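Local atomic coordinates of fatty acid CoA ligase (Marinactinospora thermotolerans, PDB entry 6SQ8), a protein that belongs to the ANL superfamily of AMP-binding enzymes and holds adenosine monophosphate and 1-ethanoyl-9H-pyrido[3,4-b]indole-3-carboxylic acid in its pockets. Residues A[212-215]-A[219-222]; A[69-74]-A[155-160]; A[78-83]-A[91-96]; A[440-445]-A[490-495]; A[29-34]-A[63-68]. All blocks are in the same frame, centred on the assembly; numbering follows the deposited sequence.

Interaction 1 (A[212-215]-A[219-222])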
# COMPACT_ATOMS: atom_id res chain seq x y z
N CYS A 212 13.15 -5.27 1.18
CA CYS A 212 13.00 -6.69 0.86
C CYS A 212 13.90 -7.05 -0.32
O CYS A 212 14.56 -8.07 -0.32
CB CYS A 212 11.55 -7.02 0.53
SG CYS A 212 10.48 -6.93 1.98
N THR A 213 13.93 -6.20 -1.34
CA THR A 213 14.70 -6.43 -2.55
C THR A 213 16.19 -6.46 -2.21
O THR A 213 16.92 -7.37 -2.65
CB THR A 213 14.37 -5.39 -3.62
OG1 THR A 213 12.98 -5.54 -3.86
CG2 THR A 213 15.16 -5.55 -4.90
N LEU A 214 16.65 -5.49 -1.41
CA LEU A 214 18.06 -5.42 -1.05
C LEU A 214 18.45 -6.65 -0.22
O LEU A 214 19.46 -7.28 -0.50
CB LEU A 214 18.33 -4.13 -0.28
CG LEU A 214 18.32 -2.85 -1.12
CD1 LEU A 214 18.44 -1.62 -0.23
CD2 LEU A 214 19.45 -2.85 -2.13
N ALA A 215 17.61 -7.00 0.76
CA ALA A 215 17.92 -8.02 1.74
C ALA A 215 18.08 -9.40 1.10
O ALA A 215 18.75 -10.26 1.65
CB ALA A 215 16.83 -8.05 2.79
N THR A 219 18.31 -6.10 -6.95
CA THR A 219 18.50 -4.74 -7.40
C THR A 219 17.15 -4.02 -7.44
O THR A 219 16.22 -4.49 -8.07
CB THR A 219 19.11 -4.73 -8.81
OG1 THR A 219 20.28 -5.56 -8.77
CG2 THR A 219 19.45 -3.34 -9.29
N VAL A 220 17.06 -2.86 -6.77
CA VAL A 220 15.91 -1.99 -6.86
C VAL A 220 16.05 -1.17 -8.13
O VAL A 220 17.13 -0.68 -8.41
CB VAL A 220 15.80 -1.06 -5.63
CG1 VAL A 220 14.69 -0.03 -5.81
CG2 VAL A 220 15.63 -1.85 -4.34
N VAL A 221 14.95 -1.03 -8.87
CA VAL A 221 14.87 -0.18 -10.06
C VAL A 221 13.83 0.90 -9.76
O VAL A 221 12.68 0.57 -9.58
CB VAL A 221 14.47 -0.99 -11.31
CG1 VAL A 221 14.43 -0.12 -12.54
CG2 VAL A 221 15.37 -2.19 -11.54
N LEU A 222 14.26 2.17 -9.72
CA LEU A 222 13.41 3.28 -9.25
C LEU A 222 12.82 4.05 -10.43
O LEU A 222 13.52 4.37 -11.38
CB LEU A 222 14.23 4.26 -8.42
CG LEU A 222 14.52 3.85 -6.99
CD1 LEU A 222 15.43 4.89 -6.37
CD2 LEU A 222 13.24 3.69 -6.19
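Thr213, near the end of helix 205-215, turns its methyl group onto the start of strand 219-222, where it meets the backbone of Thr219 and the side chain of Val220. The first torsion of Thr213 (chi1 -60°) divides its two branches. OG1 lies beside the residue's own backbone N and bonds back to Leu209 O within the helix, whereas CG2 stands opposite that N and is carried to the strand. There CG2 lies 3.5 Å from Thr219 O and 3.8 Å from Val220 CG2. The CB of Thr213 is likewise 3.8 Å from Val220 CG2, so the valine methyl rests along the CB-CG2 bond. Val220 (chi1 173°) places CG2 toward the helix and sends CG1 to Ile64 of helix 61-72. Leu214 reaches in with the end of its chain, its CG 4.3 Å from Val220 CG2, a looser touch on the same methyl. Thr219 contributes backbone alone, because its CB points away from the helix and its OG1 bonds to Val17 O. The two segments belong to one beta-alpha-beta unit: strand 195-198 leads into helix 205-215, and a short loop returns the chain to strand 219-222, which pairs in parallel with strand 195-198. Trp194, in the loop before strand 195-198, and Phe196 of that strand also touch Thr213. No hydrogen bond joins the two segments. Both threonine hydroxyls are satisfied elsewhere, and what meets is carbon against carbon, with one methyl against a carbonyl oxygen, so cohesion here rests on van der Waals packing and burial.

Interaction 2 (A[69-74]-A[155-160])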
# COMPACT_ATOMS: atom_id res chain seq x y z
N ALA A 69 19.63 3.90 7.25
CA ALA A 69 20.48 4.59 8.21
C ALA A 69 19.68 4.96 9.47
O ALA A 69 20.12 4.69 10.57
CB ALA A 69 21.12 5.80 7.58
N VAL A 70 18.49 5.54 9.29
CA VAL A 70 17.64 5.90 10.40
C VAL A 70 17.35 4.67 11.27
O VAL A 70 17.27 4.78 12.50
CB VAL A 70 16.33 6.54 9.92
CG1 VAL A 70 15.27 6.60 11.03
CG2 VAL A 70 16.57 7.92 9.31
N GLN A 71 17.16 3.52 10.64
CA GLN A 71 16.80 2.29 11.36
C GLN A 71 18.05 1.70 12.04
O GLN A 71 17.98 1.28 13.18
CB GLN A 71 16.11 1.31 10.41
CG GLN A 71 14.67 1.73 10.10
CD GLN A 71 14.05 0.92 8.99
OE1 GLN A 71 14.74 0.35 8.15
NE2 GLN A 71 12.73 0.85 8.98
N ALA A 72 19.17 1.70 11.32
CA ALA A 72 20.46 1.22 11.82
C ALA A 72 20.85 1.94 13.12
O ALA A 72 21.33 1.31 14.04
CB ALA A 72 21.53 1.41 10.77
N ILE A 73 20.61 3.26 13.19
CA ILE A 73 21.00 4.07 14.37
C ILE A 73 19.90 4.03 15.44
O ILE A 73 19.82 4.92 16.30
CB ILE A 73 21.38 5.53 14.01
CG1 ILE A 73 20.16 6.39 13.67
CG2 ILE A 73 22.46 5.58 12.95
CD1 ILE A 73 20.39 7.84 13.81
N GLY A 74 19.05 2.99 15.40
CA GLY A 74 18.10 2.75 16.47
C GLY A 74 16.97 3.78 16.52
O GLY A 74 16.29 3.85 17.52
N ILE A 155 11.05 -0.26 17.57
CA ILE A 155 10.25 0.27 16.47
C ILE A 155 11.16 0.65 15.30
O ILE A 155 12.20 1.31 15.47
CB ILE A 155 9.40 1.45 16.96
CG1 ILE A 155 8.54 1.04 18.17
CG2 ILE A 155 8.55 2.02 15.84
CD1 ILE A 155 7.71 -0.20 17.94
N ALA A 156 10.76 0.20 14.10
CA ALA A 156 11.49 0.43 12.86
C ALA A 156 10.84 1.57 12.07
O ALA A 156 11.54 2.36 11.44
CB ALA A 156 11.53 -0.83 12.05
N VAL A 157 9.50 1.62 12.09
CA VAL A 157 8.71 2.52 11.27
C VAL A 157 7.50 3.00 12.06
O VAL A 157 6.87 2.22 12.77
CB VAL A 157 8.23 1.85 9.97
CG1 VAL A 157 7.31 2.77 9.17
CG2 VAL A 157 9.39 1.36 9.10
N VAL A 158 7.18 4.29 11.89
CA VAL A 158 5.86 4.80 12.20
C VAL A 158 5.31 5.48 10.94
O VAL A 158 5.97 6.31 10.35
CB VAL A 158 5.84 5.76 13.41
CG1 VAL A 158 4.43 6.23 13.72
CG2 VAL A 158 6.47 5.11 14.64
N ALA A 159 4.11 5.06 10.54
CA ALA A 159 3.46 5.46 9.32
C ALA A 159 2.03 5.87 9.66
O ALA A 159 1.35 5.14 10.39
CB ALA A 159 3.49 4.31 8.36
N PHE A 160 1.60 7.04 9.17
CA PHE A 160 0.35 7.63 9.60
C PHE A 160 -0.80 7.28 8.64
O PHE A 160 -0.66 7.30 7.45
CB PHE A 160 0.52 9.13 9.82
CG PHE A 160 1.24 9.44 11.11
CD1 PHE A 160 2.62 9.45 11.15
CD2 PHE A 160 0.54 9.67 12.28
CE1 PHE A 160 3.29 9.72 12.33
CE2 PHE A 160 1.22 9.93 13.47
CZ PHE A 160 2.59 9.94 13.49
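Gln71 of helix 61-72 stretches to the backbone of strand 155-160, starting from a CB that points at the strand. Its CG, placed beside the backbone N (chi1 -75°), passes 3.5 Å from Ala156 O, and the extended chain beyond it brings CD to 3.8 Å from the same oxygen. Gln71 NE2 then donates to Ala156 O at 3.1 Å in a nearly straight bond, N-H...O 165°. The oxygen lies in the plane of the glutamine amide, yet the amide nitrogen stands above the carbonyl plane of Ala156, 64° out of it, and so approaches over its face. This carbonyl belongs to a classic beta bulge, in which Ala156 and Val157 both face His173 of antiparallel strand 170-174. Gln71 NE2 also nears two carbons, lying 3.4 Å from Val157 CG2 and 3.7 Å from Ala156 CB. The other end of the amide, OE1, accepts from Gln211 NE2 of helix 205-215, so both ends are bonded, consistent with one rotation of the group. Just after Gln71 the helix ends in a Schellman motif: Gly74, at positive phi, gives its N to Gln71 O, and Cys75 N reaches Val70 O. The side chain of Val157 is about 7 Å from the bound 1-ethanoyl-9H-pyrido[3,4-b]indole-3-carboxylic acid.

Interaction 3 (A[78-83]-A[91-96])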
# COMPACT_ATOMS: atom_id res chain seq x y z
N VAL A 78 9.95 7.85 9.78
CA VAL A 78 8.63 8.44 9.55
C VAL A 78 8.63 9.06 8.14
O VAL A 78 9.04 10.20 7.96
CB VAL A 78 8.30 9.50 10.62
CG1 VAL A 78 6.98 10.19 10.34
CG2 VAL A 78 8.33 8.91 12.02
N GLY A 79 8.22 8.26 7.15
CA GLY A 79 8.16 8.68 5.76
C GLY A 79 6.99 9.62 5.49
O GLY A 79 5.83 9.23 5.60
N LEU A 80 7.32 10.86 5.14
CA LEU A 80 6.33 11.87 4.82
C LEU A 80 5.87 11.69 3.37
O LEU A 80 6.62 11.92 2.42
CB LEU A 80 6.94 13.25 5.05
CG LEU A 80 7.26 13.56 6.50
CD1 LEU A 80 8.06 14.85 6.61
CD2 LEU A 80 5.97 13.66 7.31
N ARG A 81 4.61 11.29 3.24
CA ARG A 81 3.94 10.93 2.00
C ARG A 81 3.92 12.14 1.07
O ARG A 81 3.53 13.23 1.49
CB ARG A 81 2.53 10.47 2.37
CG ARG A 81 1.89 9.46 1.43
CD ARG A 81 0.76 8.75 2.15
NE ARG A 81 1.28 8.02 3.30
CZ ARG A 81 0.60 7.77 4.41
NH1 ARG A 81 -0.62 8.25 4.56
NH2 ARG A 81 1.16 7.04 5.36
N PRO A 82 4.32 12.00 -0.22
CA PRO A 82 4.24 13.12 -1.17
C PRO A 82 2.82 13.62 -1.50
O PRO A 82 2.64 14.82 -1.72
CB PRO A 82 4.93 12.58 -2.42
CG PRO A 82 4.79 11.08 -2.31
CD PRO A 82 4.87 10.78 -0.83
N THR A 83 1.84 12.71 -1.52
CA THR A 83 0.44 13.06 -1.84
C THR A 83 -0.27 13.77 -0.67
O THR A 83 -1.33 14.35 -0.86
CB THR A 83 -0.40 11.83 -2.24
OG1 THR A 83 -0.16 10.83 -1.26
CG2 THR A 83 -0.05 11.30 -3.62
N ARG A 91 1.30 17.53 11.24
CA ARG A 91 0.74 16.84 12.42
C ARG A 91 1.53 15.54 12.66
O ARG A 91 1.82 15.19 13.81
CB ARG A 91 -0.77 16.59 12.24
N ALA A 92 1.90 14.85 11.58
CA ALA A 92 2.63 13.59 11.63
C ALA A 92 4.00 13.79 12.28
O ALA A 92 4.43 12.98 13.09
CB ALA A 92 2.77 12.99 10.26
N ILE A 93 4.68 14.88 11.92
CA ILE A 93 6.02 15.13 12.44
C ILE A 93 5.94 15.26 13.97
O ILE A 93 6.75 14.68 14.68
CB ILE A 93 6.64 16.38 11.78
CG1 ILE A 93 6.81 16.19 10.27
CG2 ILE A 93 7.96 16.73 12.44
CD1 ILE A 93 7.31 17.42 9.54
N ALA A 94 4.94 16.00 14.46
CA ALA A 94 4.76 16.29 15.89
C ALA A 94 4.43 15.01 16.66
O ALA A 94 5.06 14.69 17.66
CB ALA A 94 3.66 17.32 16.07
N ALA A 95 3.43 14.27 16.15
CA ALA A 95 2.84 13.12 16.83
C ALA A 95 3.84 11.96 16.91
O ALA A 95 3.72 11.12 17.80
CB ALA A 95 1.58 12.69 16.12
N ALA A 96 4.82 11.92 16.00
CA ALA A 96 5.74 10.78 15.89
C ALA A 96 6.96 10.96 16.79
O ALA A 96 7.82 10.08 16.84
CB ALA A 96 6.17 10.61 14.45
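Apolar packing is the whole of the direct contact, and it falls into two patches. In one, Val78 meets Ala96 just past the end of helix 86-95, CG2 to CB at 3.7 Å. Val78 (chi1 177°) holds CG2 beside its backbone N, and each of the two residues turns its CB toward the other segment. In the other patch Leu80 turns the fork of its chain to the helix. Its CD1 is 4.0 Å from Ile93 CD1, its CD2 is 4.0 Å from Ile93 CG1, and the two chains run across each other at about a right angle. CD2 also reaches Ala92 CB at 4.4 Å, so the leucine fork lies against two successive helix residues. The extended Ile93 chain (chi2 175°) offers both CG1 and CD1 to it. Strand 76-79, helix 86-95 and strand 98-103 form a beta-alpha-beta crossover of the five-stranded parallel sheet. The crossover passes over strand 52-56, which lies between its two strands, and Ala54 there touches both Leu80 and Ile93. Polar links come from round about. Arg81 O accepts from Gln89 NE2 earlier on the helix, Ala96 O from His76 NE2, and Ile93 O from Ser98 OG. The guanidinium group of Arg81 turns elsewhere, forming a salt bridge with Asp204 and donating to Phe160 O, while the ring of Phe160 rests on Ala92, Ala95 and Ala96.

Interaction 4 (A[440-445]-A[490-495])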
# COMPACT_ATOMS: atom_id res chain seq x y z
N CYS A 440 -26.92 3.97 -4.07
CA CYS A 440 -26.55 4.90 -5.14
C CYS A 440 -25.27 4.42 -5.81
O CYS A 440 -24.42 3.88 -5.15
CB CYS A 440 -26.33 6.31 -4.59
SG CYS A 440 -27.81 6.96 -3.77
N ALA A 441 -25.14 4.63 -7.11
CA ALA A 441 -24.00 4.16 -7.84
C ALA A 441 -23.48 5.27 -8.74
O ALA A 441 -24.20 5.80 -9.57
CB ALA A 441 -24.37 2.95 -8.65
N ALA A 442 -22.21 5.63 -8.52
CA ALA A 442 -21.44 6.42 -9.44
C ALA A 442 -20.69 5.46 -10.36
O ALA A 442 -20.00 4.57 -9.89
CB ALA A 442 -20.47 7.27 -8.68
N VAL A 443 -20.83 5.66 -11.67
CA VAL A 443 -20.35 4.73 -12.66
C VAL A 443 -19.47 5.48 -13.65
O VAL A 443 -19.81 6.52 -14.11
CB VAL A 443 -21.54 4.05 -13.36
CG1 VAL A 443 -21.10 3.34 -14.63
CG2 VAL A 443 -22.23 3.07 -12.42
N VAL A 444 -18.31 4.90 -13.93
CA VAL A 444 -17.45 5.34 -14.99
C VAL A 444 -17.66 4.43 -16.20
O VAL A 444 -17.54 3.22 -16.16
CB VAL A 444 -15.98 5.35 -14.56
CG1 VAL A 444 -15.08 5.88 -15.67
CG2 VAL A 444 -15.79 6.16 -13.29
N VAL A 445 -17.95 5.09 -17.30
CA VAL A 445 -18.37 4.51 -18.51
C VAL A 445 -17.12 4.28 -19.35
O VAL A 445 -16.13 4.98 -19.17
CB VAL A 445 -19.37 5.50 -19.13
CG1 VAL A 445 -19.06 5.84 -20.58
CG2 VAL A 445 -20.79 5.02 -18.93
N VAL A 490 -16.47 8.65 0.87
CA VAL A 490 -17.17 9.71 1.62
C VAL A 490 -17.52 10.83 0.63
O VAL A 490 -18.59 11.43 0.74
CB VAL A 490 -16.44 10.22 2.88
CG1 VAL A 490 -15.68 9.11 3.60
CG2 VAL A 490 -15.53 11.42 2.60
N LYS A 491 -16.62 11.09 -0.33
CA LYS A 491 -16.88 12.10 -1.36
C LYS A 491 -18.10 11.67 -2.19
O LYS A 491 -19.03 12.44 -2.38
CB LYS A 491 -15.64 12.35 -2.22
CG LYS A 491 -15.72 13.57 -3.13
CD LYS A 491 -14.36 14.10 -3.53
CE LYS A 491 -14.45 15.37 -4.36
N VAL A 492 -18.09 10.41 -2.66
CA VAL A 492 -19.17 9.89 -3.50
C VAL A 492 -20.50 10.01 -2.74
O VAL A 492 -21.50 10.39 -3.31
CB VAL A 492 -18.89 8.44 -3.96
CG1 VAL A 492 -20.09 7.80 -4.62
CG2 VAL A 492 -17.71 8.38 -4.91
N ARG A 493 -20.46 9.73 -1.44
CA ARG A 493 -21.65 9.79 -0.59
C ARG A 493 -22.24 11.21 -0.62
O ARG A 493 -23.46 11.36 -0.61
CB ARG A 493 -21.30 9.37 0.84
CG ARG A 493 -22.17 8.24 1.38
CD ARG A 493 -21.63 7.66 2.68
NE ARG A 493 -20.90 6.40 2.51
CZ ARG A 493 -19.64 6.19 2.88
NH1 ARG A 493 -18.91 7.20 3.34
NH2 ARG A 493 -19.09 4.99 2.76
N THR A 494 -21.39 12.25 -0.68
CA THR A 494 -21.86 13.65 -0.64
C THR A 494 -22.60 14.03 -1.93
O THR A 494 -23.45 14.93 -1.93
CB THR A 494 -20.73 14.68 -0.42
OG1 THR A 494 -20.00 14.85 -1.63
CG2 THR A 494 -19.78 14.31 0.70
N TRP A 495 -22.26 13.36 -3.04
CA TRP A 495 -22.87 13.61 -4.34
C TRP A 495 -24.37 13.28 -4.33
O TRP A 495 -25.09 13.75 -5.20
CB TRP A 495 -22.18 12.81 -5.44
CG TRP A 495 -20.76 13.19 -5.71
CD1 TRP A 495 -20.11 14.30 -5.29
CD2 TRP A 495 -19.82 12.46 -6.52
NE1 TRP A 495 -18.82 14.30 -5.75
CE2 TRP A 495 -18.62 13.20 -6.53
CE3 TRP A 495 -19.88 11.26 -7.24
CZ2 TRP A 495 -17.48 12.76 -7.21
CZ3 TRP A 495 -18.75 10.83 -7.91
CH2 TRP A 495 -17.57 11.57 -7.90
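The methyl group of Ala442 is the one strand side chain in this contact, and it meets two residues of segment 490-495. Ala442 CB lies 4.1 Å from Val492 CG1 and 4.0 Å from Trp495 CZ3. It approaches the indole at its edge, near the ring plane. Val492 (chi1 170°) holds CG1 opposite its backbone N, and this branch makes the touch. The buried Ala442 and Val492 form the closed part, with the partly exposed Trp495 at its margin. Trp495 (chi1 -66°) lays its ring back along the preceding turn: one face has Lys491 O 3.6 Å above the plane and Val492 CA 3.9 Å above it. Thus a face of the indole meets that turn and an edge the strand. The solvent side is looser. Val490 and Thr494 are exposed, and Thr494 spends its hydroxyl inside the turn, OG1 donating to Lys491 O at 2.7 Å on a lone pair in the carbonyl plane. The same oxygen also accepts from Thr494 N. Arg493, whose CB is directed away from the strand, has its NH2 in a salt bridge with Asp398. Strand 438-445 is the middle one of the C-terminal domain's three-stranded sheet, between strands 422-432 and 472-475. Helix 489-494, shortly after the ligand-pocket residue Lys486, lies over this sheet, with Val492 also touching Val428 of strand 422-432 and Trp495 resting on Pro480.

Interaction 5 (A[29-34]-A[63-68])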
# COMPACT_ATOMS: atom_id res chain seq x y z
N ALA A 29 28.49 -1.59 -2.91
CA ALA A 29 29.58 -0.88 -2.25
C ALA A 29 29.14 0.56 -1.97
O ALA A 29 29.20 1.03 -0.84
CB ALA A 29 30.82 -0.91 -3.11
N ARG A 30 28.66 1.23 -3.02
CA ARG A 30 28.42 2.64 -2.94
C ARG A 30 27.23 2.93 -2.03
O ARG A 30 27.20 3.97 -1.34
CB ARG A 30 28.24 3.22 -4.33
CG ARG A 30 28.20 4.74 -4.32
CD ARG A 30 28.33 5.29 -5.73
NE ARG A 30 27.79 6.64 -5.81
CZ ARG A 30 27.11 7.10 -6.85
NH1 ARG A 30 26.85 6.31 -7.89
NH2 ARG A 30 26.72 8.37 -6.84
N LEU A 31 26.23 2.05 -2.04
CA LEU A 31 25.05 2.23 -1.20
C LEU A 31 25.41 2.00 0.27
O LEU A 31 25.01 2.77 1.16
CB LEU A 31 23.93 1.29 -1.66
CG LEU A 31 22.70 1.25 -0.76
CD1 LEU A 31 22.01 2.60 -0.67
CD2 LEU A 31 21.72 0.18 -1.23
N ARG A 32 26.17 0.92 0.52
CA ARG A 32 26.64 0.59 1.87
C ARG A 32 27.37 1.80 2.45
O ARG A 32 27.06 2.24 3.57
CB ARG A 32 27.57 -0.63 1.84
CG ARG A 32 26.88 -1.98 1.66
CD ARG A 32 27.90 -3.03 1.23
NE ARG A 32 27.35 -4.36 1.01
CZ ARG A 32 26.85 -5.13 1.97
NH1 ARG A 32 26.91 -4.73 3.23
NH2 ARG A 32 26.27 -6.29 1.67
N HIS A 33 28.28 2.37 1.64
CA HIS A 33 29.04 3.56 1.99
C HIS A 33 28.09 4.70 2.41
O HIS A 33 28.32 5.37 3.42
CB HIS A 33 29.98 3.95 0.83
CG HIS A 33 30.75 5.21 1.11
ND1 HIS A 33 30.22 6.48 0.87
CD2 HIS A 33 31.99 5.41 1.62
CE1 HIS A 33 31.11 7.39 1.22
NE2 HIS A 33 32.20 6.76 1.69
N GLN A 34 27.01 4.92 1.65
CA GLN A 34 26.07 6.02 1.91
C GLN A 34 25.32 5.81 3.22
O GLN A 34 24.99 6.77 3.91
CB GLN A 34 25.11 6.20 0.74
CG GLN A 34 25.47 7.43 -0.08
CD GLN A 34 24.85 8.70 0.44
OE1 GLN A 34 23.85 8.68 1.16
NE2 GLN A 34 25.43 9.82 0.06
N ALA A 63 17.44 8.02 -0.78
CA ALA A 63 16.33 7.91 0.17
C ALA A 63 16.22 6.48 0.71
O ALA A 63 15.69 6.26 1.81
CB ALA A 63 15.04 8.38 -0.46
N ILE A 64 16.67 5.51 -0.10
CA ILE A 64 16.75 4.11 0.28
C ILE A 64 17.76 3.96 1.43
O ILE A 64 17.45 3.29 2.47
CB ILE A 64 17.11 3.22 -0.94
CG1 ILE A 64 15.99 3.19 -1.97
CG2 ILE A 64 17.49 1.82 -0.51
CD1 ILE A 64 16.30 2.38 -3.19
N ALA A 65 18.94 4.57 1.24
CA ALA A 65 20.02 4.63 2.21
C ALA A 65 19.55 5.32 3.49
O ALA A 65 19.91 4.90 4.59
CB ALA A 65 21.22 5.33 1.62
N LEU A 66 18.78 6.40 3.35
CA LEU A 66 18.39 7.21 4.49
C LEU A 66 17.55 6.37 5.45
O LEU A 66 17.76 6.42 6.66
CB LEU A 66 17.64 8.47 4.04
CG LEU A 66 17.07 9.34 5.16
CD1 LEU A 66 18.18 9.83 6.06
CD2 LEU A 66 16.28 10.52 4.62
N ARG A 67 16.59 5.61 4.91
CA ARG A 67 15.66 4.84 5.75
C ARG A 67 16.47 3.82 6.56
O ARG A 67 16.27 3.66 7.77
CB ARG A 67 14.60 4.15 4.90
CG ARG A 67 13.50 3.41 5.67
CD ARG A 67 12.80 2.39 4.77
NE ARG A 67 11.42 2.06 5.12
CZ ARG A 67 10.35 2.51 4.48
NH1 ARG A 67 10.48 3.49 3.60
NH2 ARG A 67 9.16 1.98 4.72
N LEU A 68 17.39 3.16 5.86
CA LEU A 68 18.20 2.11 6.40
C LEU A 68 19.10 2.69 7.49
O LEU A 68 19.29 2.08 8.53
CB LEU A 68 18.98 1.50 5.23
CG LEU A 68 19.58 0.12 5.45
CD1 LEU A 68 18.66 -0.77 6.26
CD2 LEU A 68 19.92 -0.53 4.12
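Leu31 carries CG opposite its backbone N (chi1 172°), and chi2 of 61° then swings CD1 out to Ala65 of the facing helix. The CB of Leu31 does not itself point that way; the end of the chain makes the approach, with CD1 3.6 Å from Ala65 CB and 4.0 Å from Ala65 CA. Gln34, three residues further along, turns its CB directly at the same alanine and comes within 4.1 Å of Ala65 CB. Beyond that its chain bends (chi2 -87°) and touches Trp61 and Arg62. The alanine methyl therefore meets a leucine branch and a glutamine CB, and its small size goes with a close backbone approach, the CA atoms of Gln34 and Ala65 standing 6.2 Å apart. This is a helix-helix contact in the N-terminal part of the AMP-binding enzyme fold: helix 28-44 precedes strand 52-56, and helix 61-72 joins that strand to its parallel neighbour 76-79. A third helix, 205-215, closes in from the side through Leu214, which packs on both Leu31 and Ile64. On the face of helix 61-72 turned from Ala65, Arg67 meets Gln211 of that third helix and makes a weak hydrogen bond to Leu202 O.

Along the chain the order is interaction 5, interaction 2 with interaction 3 nested inside its loop, interaction 1 and interaction 4. The first four lie within the large AMP-binding region. Helix 61-72 serves both interactions 5 and 2, whose centres are 14 Å apart, and it leads directly to strand 76-79 of interaction 3. Interactions 1 and 5, 12 Å apart between centres, touch directly by packing. Interactions 2 and 3, 13 Å apart, touch by packing and a probable hydrogen bond. Interaction 4 stands apart, its centre 30 to 44 Å from the others, so it reports on the C-terminal domain and the other four on the large AMP-binding region.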